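Local coordinates for protein osa (PDB 4O7K), which acts as a plasmid fertility inhibition factor of the ParB/Srx superfamily and suppresses the oncogenicity of Agrobacterium tumefaciens, at residues Phe67-Asn72 with Val165-His170; Ala75-Trp80 with Gln89-Lys94. The protein carries 1 engineered substitution. All blocks are in the same frame, centred on the assembly; numbering follows the deposited sequence.

Contact 1. Residues Phe67-Asn72 with Val165-His170; sequences FIVYVN and VMLAEH. With IPA (isopropyl alcohol), chain F.
The helical turn that brings Leu-167 and Ala-168 up to Val-69 is held by a backbone bond of 2.8 Å from Glu-169 N to Val-165 O. Across the contact the interaction is apolar, and Val-69 carries it with both branches. With CG1 placed anti to the backbone N (chi1 -176°), that methyl lies 3.9 Å from Ala-168 CA and 4.1 Å from Ala-168 CB. The other branch turns to the preceding residue of the helix, Val-69 CG2 standing 4.2 Å from Leu-167 CB. At Ala-168 the contact includes the helix backbone, through CA. Strand 67-72 is the central member of a three-stranded antiparallel sheet, and helix 161-171 follows the edge strand 153-158 and packs back over one face. Leu-167 also reaches Ser-158 on that edge strand. On the other face, Ile-68 and Tyr-70 meet helix 179-189, so the central strand is packed on both faces by helices. Toward the end of helix 161-171, the His-170 ring stacks with Phe-132, while an isopropanol, probably from the crystallisation liquor, approaches the ring edge; its very short separation from the imidazole makes the bond geometry doubtful.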
ATOM      1  N   PHE A  67      13.859  -0.661   1.056  1.00 22.57           N
ATOM      2  CA  PHE A  67      13.565   0.592   0.376  1.00 24.66           C
ATOM      3  C   PHE A  67      12.110   0.960   0.576  1.00 29.08           C
ATOM      4  O   PHE A  67      11.244   0.089   0.628  1.00 25.92           O
ATOM      5  CB  PHE A  67      13.873   0.483  -1.119  1.00 23.73           C
ATOM      6  CG  PHE A  67      15.320   0.647  -1.451  1.00 28.03           C
ATOM      7  CD1 PHE A  67      16.232  -0.352  -1.153  1.00 32.42           C
ATOM      8  CD2 PHE A  67      15.773   1.805  -2.055  1.00 28.12           C
ATOM      9  CE1 PHE A  67      17.565  -0.189  -1.448  1.00 32.22           C
ATOM     10  CE2 PHE A  67      17.105   1.972  -2.358  1.00 27.90           C
ATOM     11  CZ  PHE A  67      18.004   0.980  -2.049  1.00 29.98           C
ATOM     12  N   ILE A  68      11.835   2.253   0.701  1.00 27.90           N
ATOM     13  CA  ILE A  68      10.458   2.707   0.780  1.00 24.13           C
ATOM     14  C   ILE A  68       9.981   3.175  -0.588  1.00 22.60           C
ATOM     15  O   ILE A  68      10.685   3.891  -1.301  1.00 27.00           O
ATOM     16  CB  ILE A  68      10.303   3.829   1.817  1.00 26.38           C
ATOM     17  CG1 ILE A  68      10.406   3.232   3.231  1.00 25.09           C
ATOM     18  CG2 ILE A  68       8.966   4.536   1.633  1.00 24.47           C
ATOM     19  CD1 ILE A  68      10.876   4.219   4.270  1.00 31.75           C
ATOM     20  N   VAL A  69       8.780   2.745  -0.950  1.00 22.86           N
ATOM     21  CA  VAL A  69       8.110   3.252  -2.129  1.00 22.26           C
ATOM     22  C   VAL A  69       6.776   3.865  -1.698  1.00 25.51           C
ATOM     23  O   VAL A  69       5.979   3.231  -0.996  1.00 21.38           O
ATOM     24  CB  VAL A  69       7.862   2.150  -3.177  1.00 23.85           C
ATOM     25  CG1 VAL A  69       7.256   2.740  -4.442  1.00 26.60           C
ATOM     26  CG2 VAL A  69       9.173   1.407  -3.485  1.00 25.68           C
ATOM     27  N   TYR A  70       6.552   5.108  -2.094  1.00 22.96           N
ATOM     28  CA  TYR A  70       5.254   5.741  -1.884  1.00 21.95           C
ATOM     29  C   TYR A  70       4.384   5.387  -3.066  1.00 24.88           C
ATOM     30  O   TYR A  70       4.712   5.733  -4.203  1.00 21.92           O
ATOM     31  CB  TYR A  70       5.386   7.254  -1.752  1.00 21.05           C
ATOM     32  CG  TYR A  70       6.221   7.666  -0.568  1.00 23.11           C
ATOM     33  CD1 TYR A  70       5.764   7.470   0.730  1.00 23.49           C
ATOM     34  CD2 TYR A  70       7.476   8.225  -0.748  1.00 27.55           C
ATOM     35  CE1 TYR A  70       6.535   7.830   1.819  1.00 26.93           C
ATOM     36  CE2 TYR A  70       8.255   8.578   0.326  1.00 27.98           C
ATOM     37  CZ  TYR A  70       7.775   8.389   1.604  1.00 32.27           C
ATOM     38  OH  TYR A  70       8.553   8.757   2.665  1.00 31.32           O
ATOM     39  N   VAL A  71       3.285   4.686  -2.820  1.00 23.83           N
ATOM     40  CA  VAL A  71       2.503   4.218  -3.950  1.00 24.43           C
ATOM     41  C   VAL A  71       1.176   4.938  -4.086  1.00 25.20           C
ATOM     42  O   VAL A  71       0.550   5.360  -3.110  1.00 24.02           O
ATOM     43  CB  VAL A  71       2.235   2.677  -3.895  1.00 24.41           C
ATOM     44  CG1 VAL A  71       3.551   1.905  -3.842  1.00 23.29           C
ATOM     45  CG2 VAL A  71       1.357   2.311  -2.719  1.00 22.68           C
ATOM     46  N   ASN A  72       0.783   5.103  -5.337  1.00 24.75           N
ATOM     47  CA  ASN A  72      -0.554   5.507  -5.694  1.00 24.95           C
ATOM     48  C   ASN A  72      -1.500   4.369  -5.329  1.00 27.75           C
ATOM     49  O   ASN A  72      -1.441   3.289  -5.931  1.00 24.74           O
ATOM     50  CB  ASN A  72      -0.592   5.828  -7.192  1.00 24.59           C
ATOM     51  CG  ASN A  72      -1.958   6.247  -7.674  1.00 31.11           C
ATOM     52  OD1 ASN A  72      -2.979   5.684  -7.277  1.00 33.38           O
ATOM     53  ND2 ASN A  72      -1.983   7.234  -8.561  1.00 30.89           N
ATOM     54  N   VAL A 165      12.620   0.128  -7.457  1.00 25.81           N
ATOM     55  CA  VAL A 165      12.503   0.979  -8.630  1.00 24.07           C
ATOM     56  C   VAL A 165      11.408   0.451  -9.564  1.00 28.83           C
ATOM     57  O   VAL A 165      10.644   1.239 -10.137  1.00 25.10           O
ATOM     58  CB  VAL A 165      13.857   1.108  -9.376  1.00 25.61           C
ATOM     59  CG1 VAL A 165      13.663   1.745 -10.747  1.00 27.94           C
ATOM     60  CG2 VAL A 165      14.829   1.946  -8.545  1.00 29.15           C
ATOM     61  N   MET A 166      11.312  -0.874  -9.684  1.00 25.20           N
ATOM     62  CA  MET A 166      10.253  -1.517 -10.459  1.00 22.39           C
ATOM     63  C   MET A 166       8.859  -1.209  -9.905  1.00 22.48           C
ATOM     64  O   MET A 166       7.939  -0.892 -10.661  1.00 24.26           O
ATOM     65  CB  MET A 166      10.470  -3.037 -10.489  1.00 21.38           C
ATOM     66  CG  MET A 166       9.877  -3.703 -11.691  1.00 28.28           C
ATOM     67  SD  MET A 166      10.261  -5.478 -11.642  1.00 34.97           S
ATOM     68  CE  MET A 166      12.031  -5.454 -11.402  1.00 23.80           C
ATOM     69  N   LEU A 167       8.697  -1.315  -8.587  1.00 21.96           N
ATOM     70  CA  LEU A 167       7.447  -0.905  -7.950  1.00 26.83           C
ATOM     71  C   LEU A 167       7.123   0.566  -8.249  1.00 25.82           C
ATOM     72  O   LEU A 167       6.016   0.902  -8.691  1.00 26.38           O
ATOM     73  CB  LEU A 167       7.518  -1.131  -6.437  1.00 29.10           C
ATOM     74  CG  LEU A 167       7.424  -2.595  -6.000  1.00 29.01           C
ATOM     75  CD1 LEU A 167       7.893  -2.762  -4.556  1.00 24.63           C
ATOM     76  CD2 LEU A 167       6.007  -3.125  -6.168  1.00 27.24           C
ATOM     77  N   ALA A 168       8.091   1.444  -8.007  1.00 24.87           N
ATOM     78  CA  ALA A 168       7.900   2.868  -8.267  1.00 27.78           C
ATOM     79  C   ALA A 168       7.487   3.110  -9.724  1.00 27.48           C
ATOM     80  O   ALA A 168       6.565   3.877  -9.988  1.00 25.20           O
ATOM     81  CB  ALA A 168       9.170   3.646  -7.928  1.00 23.92           C
ATOM     82  N   GLU A 169       8.139   2.414 -10.660  1.00 25.55           N
ATOM     83  CA  GLU A 169       7.780   2.515 -12.074  1.00 24.11           C
ATOM     84  C   GLU A 169       6.295   2.270 -12.334  1.00 29.12           C
ATOM     85  O   GLU A 169       5.632   3.067 -12.998  1.00 29.93           O
ATOM     86  CB  GLU A 169       8.586   1.516 -12.914  1.00 26.82           C
ATOM     87  CG  GLU A 169       8.160   1.493 -14.377  1.00 31.47           C
ATOM     88  CD  GLU A 169       8.872   0.421 -15.188  1.00 35.19           C
ATOM     89  OE1 GLU A 169       9.816  -0.202 -14.666  1.00 33.19           O
ATOM     90  OE2 GLU A 169       8.479   0.196 -16.349  1.00 35.77           O
ATOM     91  N   HIS A 170       5.772   1.164 -11.814  1.00 23.53           N
ATOM     92  CA  HIS A 170       4.405   0.767 -12.132  1.00 26.89           C
ATOM     93  C   HIS A 170       3.339   1.385 -11.223  1.00 28.58           C
ATOM     94  O   HIS A 170       2.241   1.666 -11.684  1.00 29.50           O
ATOM     95  CB  HIS A 170       4.294  -0.762 -12.098  1.00 27.88           C
ATOM     96  CG  HIS A 170       5.064  -1.439 -13.188  1.00 27.98           C
ATOM     97  ND1 HIS A 170       4.515  -1.723 -14.419  1.00 30.65           N
ATOM     98  CD2 HIS A 170       6.352  -1.859 -13.245  1.00 25.02           C
ATOM     99  CE1 HIS A 170       5.427  -2.305 -15.183  1.00 30.36           C
ATOM    100  NE2 HIS A 170       6.552  -2.391 -14.497  1.00 25.26           N
TER
HETATM  101  C1  IPA F 205       0.634  -2.827 -16.256  1.00 42.02           C
HETATM  102  C2  IPA F 205       1.568  -1.625 -16.188  1.00 50.42           C
HETATM  103  C3  IPA F 205       0.789  -0.329 -16.390  1.00 51.76           C
HETATM  104  O2  IPA F 205       2.186  -1.588 -14.920  1.00 48.92           O

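Contact 2. Residues Ala75-Trp80 with Gln89-Lys94; sequences AFYRAW and QACPLK
Trp-80 and Cys-91 both extend from their backbones with the first torsion near trans: CG of Trp-80 is anti to its N (chi1 -171°), as is SG of Cys-91 (chi1 -176°), and the cysteine is thereby laid along one face of the indole. Cys-91 CB sits 3.3 Å from the centroid of the five-membered ring, 2° off its normal, a CH-pi contact. The sulfur continues over the face of the six-membered ring in a sulfur-aromatic contact, with Cys-91 SG 3.7 Å from its centroid. The same sulfur makes a second sulfur-aromatic contact at the ring edge of Tyr-77, 3.7 Å from Tyr-77 CE1, and so lies between two aromatic side chains set three residues apart on the helix. Helix 73-81 is in this way lined along one side by the irregular segment 89-94, which leads toward helix 103-112. Three polar links fix the segment along its length. At its start, Trp-80 NE1 donates in the indole plane to Gln-89 O at 2.8 Å, almost straight onto the carbonyl. Next, a water bridges the backbones, donating to Trp-80 O at 2.9 Å and accepting from Cys-91 N at 2.7 Å. Further on, Lys-94 N donates to Tyr-77 OH at 2.9 Å; the phenol oxygen is also hydrogen-bonded to Glu-14 of helix 4-24, and is thus held from two parts of the fold. Lys-94 CD passes 3.6 Å from Tyr-77 CE2 as the chain bends onward, carrying NZ to a salt bridge with Glu-150.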
ATOM      1  N   ALA A  75      -3.299   2.599  -8.146  1.00 24.39           N
ATOM      2  CA  ALA A  75      -2.381   1.832  -8.989  1.00 23.43           C
ATOM      3  C   ALA A  75      -1.941   0.555  -8.278  1.00 24.96           C
ATOM      4  O   ALA A  75      -1.785  -0.500  -8.905  1.00 26.72           O
ATOM      5  CB  ALA A  75      -1.183   2.664  -9.363  1.00 27.72           C
ATOM      6  N   PHE A  76      -1.722   0.669  -6.974  1.00 24.00           N
ATOM      7  CA  PHE A  76      -1.306  -0.462  -6.151  1.00 23.34           C
ATOM      8  C   PHE A  76      -2.408  -1.514  -6.141  1.00 24.61           C
ATOM      9  O   PHE A  76      -2.144  -2.705  -6.326  1.00 25.32           O
ATOM     10  CB  PHE A  76      -0.984   0.022  -4.733  1.00 21.52           C
ATOM     11  CG  PHE A  76      -0.532  -1.061  -3.798  1.00 23.09           C
ATOM     12  CD1 PHE A  76       0.813  -1.380  -3.684  1.00 20.86           C
ATOM     13  CD2 PHE A  76      -1.448  -1.737  -3.006  1.00 25.12           C
ATOM     14  CE1 PHE A  76       1.233  -2.357  -2.800  1.00 21.76           C
ATOM     15  CE2 PHE A  76      -1.031  -2.710  -2.118  1.00 22.44           C
ATOM     16  CZ  PHE A  76       0.311  -3.025  -2.023  1.00 25.69           C
ATOM     17  N   TYR A  77      -3.638  -1.041  -5.929  1.00 24.62           N
ATOM     18  CA  TYR A  77      -4.839  -1.864  -5.960  1.00 24.68           C
ATOM     19  C   TYR A  77      -4.926  -2.619  -7.285  1.00 27.49           C
ATOM     20  O   TYR A  77      -5.124  -3.832  -7.296  1.00 25.24           O
ATOM     21  CB  TYR A  77      -6.067  -0.974  -5.744  1.00 27.00           C
ATOM     22  CG  TYR A  77      -7.427  -1.650  -5.705  1.00 26.77           C
ATOM     23  CD1 TYR A  77      -7.572  -3.004  -5.394  1.00 28.53           C
ATOM     24  CD2 TYR A  77      -8.574  -0.908  -5.963  1.00 28.12           C
ATOM     25  CE1 TYR A  77      -8.836  -3.590  -5.354  1.00 30.62           C
ATOM     26  CE2 TYR A  77      -9.819  -1.475  -5.930  1.00 32.23           C
ATOM     27  CZ  TYR A  77      -9.954  -2.809  -5.629  1.00 32.21           C
ATOM     28  OH  TYR A  77     -11.215  -3.342  -5.602  1.00 31.51           O
ATOM     29  N   ARG A  78      -4.774  -1.897  -8.393  0.52 27.11           N
ATOM     30  CA  ARG A  78      -4.820  -2.506  -9.726  0.52 26.16           C
ATOM     31  C   ARG A  78      -3.754  -3.578  -9.926  0.52 26.12           C
ATOM     32  O   ARG A  78      -4.030  -4.652 -10.468  0.52 26.87           O
ATOM     33  CB  ARG A  78      -4.669  -1.435 -10.804  0.52 25.56           C
ATOM     34  CG  ARG A  78      -4.617  -1.991 -12.215  0.52 28.77           C
ATOM     35  CD  ARG A  78      -4.481  -0.889 -13.253  0.52 26.91           C
ATOM     36  NE  ARG A  78      -4.480  -1.436 -14.610  0.52 32.17           N
ATOM     37  CZ  ARG A  78      -3.391  -1.869 -15.240  0.52 35.34           C
ATOM     38  NH1 ARG A  78      -2.208  -1.819 -14.645  0.52 37.59           N
ATOM     39  NH2 ARG A  78      -3.485  -2.353 -16.470  0.52 33.32           N
ATOM     40  N   ALA A  79      -2.531  -3.284  -9.500  1.00 24.59           N
ATOM     41  CA  ALA A  79      -1.430  -4.235  -9.642  1.00 23.48           C
ATOM     42  C   ALA A  79      -1.672  -5.485  -8.792  1.00 24.27           C
ATOM     43  O   ALA A  79      -1.315  -6.609  -9.180  1.00 25.14           O
ATOM     44  CB  ALA A  79      -0.113  -3.575  -9.262  1.00 25.02           C
ATOM     45  N   TRP A  80      -2.301  -5.289  -7.639  1.00 25.41           N
ATOM     46  CA  TRP A  80      -2.641  -6.398  -6.748  1.00 25.34           C
ATOM     47  C   TRP A  80      -3.716  -7.282  -7.386  1.00 27.56           C
ATOM     48  O   TRP A  80      -3.621  -8.506  -7.357  1.00 24.65           O
ATOM     49  CB  TRP A  80      -3.106  -5.859  -5.389  1.00 22.14           C
ATOM     50  CG  TRP A  80      -3.290  -6.883  -4.314  1.00 23.20           C
ATOM     51  CD1 TRP A  80      -3.113  -8.248  -4.417  1.00 26.43           C
ATOM     52  CD2 TRP A  80      -3.719  -6.632  -2.974  1.00 22.66           C
ATOM     53  NE1 TRP A  80      -3.395  -8.848  -3.206  1.00 24.17           N
ATOM     54  CE2 TRP A  80      -3.776  -7.880  -2.305  1.00 26.40           C
ATOM     55  CE3 TRP A  80      -4.062  -5.466  -2.259  1.00 25.74           C
ATOM     56  CZ2 TRP A  80      -4.146  -7.998  -0.968  1.00 29.99           C
ATOM     57  CZ3 TRP A  80      -4.429  -5.582  -0.932  1.00 23.37           C
ATOM     58  CH2 TRP A  80      -4.468  -6.843  -0.296  1.00 28.69           C
ATOM     59  N   GLN A  89      -3.155 -15.076  -2.286  1.00 30.05           N
ATOM     60  CA  GLN A  89      -3.042 -13.644  -1.984  1.00 31.44           C
ATOM     61  C   GLN A  89      -3.985 -12.816  -2.846  1.00 31.23           C
ATOM     62  O   GLN A  89      -3.831 -11.600  -2.931  1.00 32.19           O
ATOM     63  CB  GLN A  89      -1.598 -13.158  -2.169  1.00 26.90           C
ATOM     64  CG  GLN A  89      -0.608 -13.876  -1.256  1.00 34.26           C
ATOM     65  CD  GLN A  89       0.728 -13.156  -1.105  1.00 25.98           C
ATOM     66  OE1 GLN A  89       1.446 -13.361  -0.126  1.00 32.15           O
ATOM     67  NE2 GLN A  89       1.069 -12.324  -2.079  1.00 25.84           N
ATOM     68  N   ALA A  90      -4.958 -13.470  -3.479  1.00 27.77           N
ATOM     69  CA  ALA A  90      -5.934 -12.775  -4.327  1.00 29.41           C
ATOM     70  C   ALA A  90      -6.545 -11.560  -3.622  1.00 33.06           C
ATOM     71  O   ALA A  90      -6.921 -11.620  -2.458  1.00 27.75           O
ATOM     72  CB  ALA A  90      -7.037 -13.718  -4.758  1.00 28.87           C
ATOM     73  N   CYS A  91      -6.641 -10.456  -4.341  1.00 25.30           N
ATOM     74  CA  CYS A  91      -7.185  -9.231  -3.763  1.00 26.02           C
ATOM     75  C   CYS A  91      -8.705  -9.193  -3.863  1.00 28.43           C
ATOM     76  O   CYS A  91      -9.257  -9.283  -4.963  1.00 31.46           O
ATOM     77  CB  CYS A  91      -6.593  -8.024  -4.464  1.00 23.93           C
ATOM     78  SG  CYS A  91      -7.115  -6.475  -3.748  1.00 30.57           S
ATOM     79  N   PRO A  92      -9.392  -9.079  -2.713  1.00 31.83           N
ATOM     80  CA  PRO A  92     -10.846  -8.870  -2.743  1.00 33.15           C
ATOM     81  C   PRO A  92     -11.190  -7.526  -3.385  1.00 33.36           C
ATOM     82  O   PRO A  92     -10.333  -6.639  -3.408  1.00 36.49           O
ATOM     83  CB  PRO A  92     -11.244  -8.872  -1.256  1.00 33.39           C
ATOM     84  CG  PRO A  92     -10.066  -9.439  -0.520  1.00 33.45           C
ATOM     85  CD  PRO A  92      -8.861  -9.089  -1.338  1.00 31.13           C
ATOM     86  N   LEU A  93     -12.405  -7.367  -3.905  1.00 31.33           N
ATOM     87  CA  LEU A  93     -12.871  -6.033  -4.257  1.00 38.12           C
ATOM     88  C   LEU A  93     -12.887  -5.182  -2.994  1.00 31.65           C
ATOM     89  O   LEU A  93     -13.089  -5.700  -1.895  1.00 32.14           O
ATOM     90  CB  LEU A  93     -14.267  -6.057  -4.880  1.00 41.22           C
ATOM     91  CG  LEU A  93     -14.482  -6.692  -6.257  1.00 49.13           C
ATOM     92  CD1 LEU A  93     -15.918  -6.457  -6.686  1.00 44.94           C
ATOM     93  CD2 LEU A  93     -13.514  -6.137  -7.291  1.00 41.61           C
ATOM     94  N   LYS A  94     -12.672  -3.884  -3.160  1.00 35.66           N
ATOM     95  CA  LYS A  94     -12.713  -2.936  -2.050  1.00 31.87           C
ATOM     96  C   LYS A  94     -13.946  -3.142  -1.173  1.00 37.82           C
ATOM     97  O   LYS A  94     -13.833  -3.263   0.042  1.00 36.85           O
ATOM     98  CB  LYS A  94     -12.687  -1.506  -2.585  1.00 37.10           C
ATOM     99  CG  LYS A  94     -11.489  -0.714  -2.142  1.00 39.60           C
ATOM    100  CD  LYS A  94     -11.131   0.379  -3.153  1.00 42.99           C
ATOM    101  CE  LYS A  94     -12.100   1.540  -3.112  1.00 46.13           C
ATOM    102  NZ  LYS A  94     -11.624   2.656  -3.991  1.00 56.63           N
TER
HETATM  103  O   HOH W   1      -5.688 -10.407  -6.836  1.00 25.02           O

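From the N terminus, the chain runs through helix 4-24 and three short strands before entering strand 67-72, the early half of contact 1, and passes at once into helix 73-81, the early half of contact 2. After an eight-residue gap, segment 89-94 returns to that helix and closes the short loop of contact 2. Contact 1 closes only much later, when helix 161-171 reaches the strand, so contact 2 is nested inside its loop. The centres are about 15 Å apart, yet the two touch where Val-71 CG2 packs 3.8 Å from Phe-76 CB. Contact 1 ties the three-stranded sheet to helix 161-171, whereas contact 2 ties helix 73-81 to the irregular segment 89-94 that follows it.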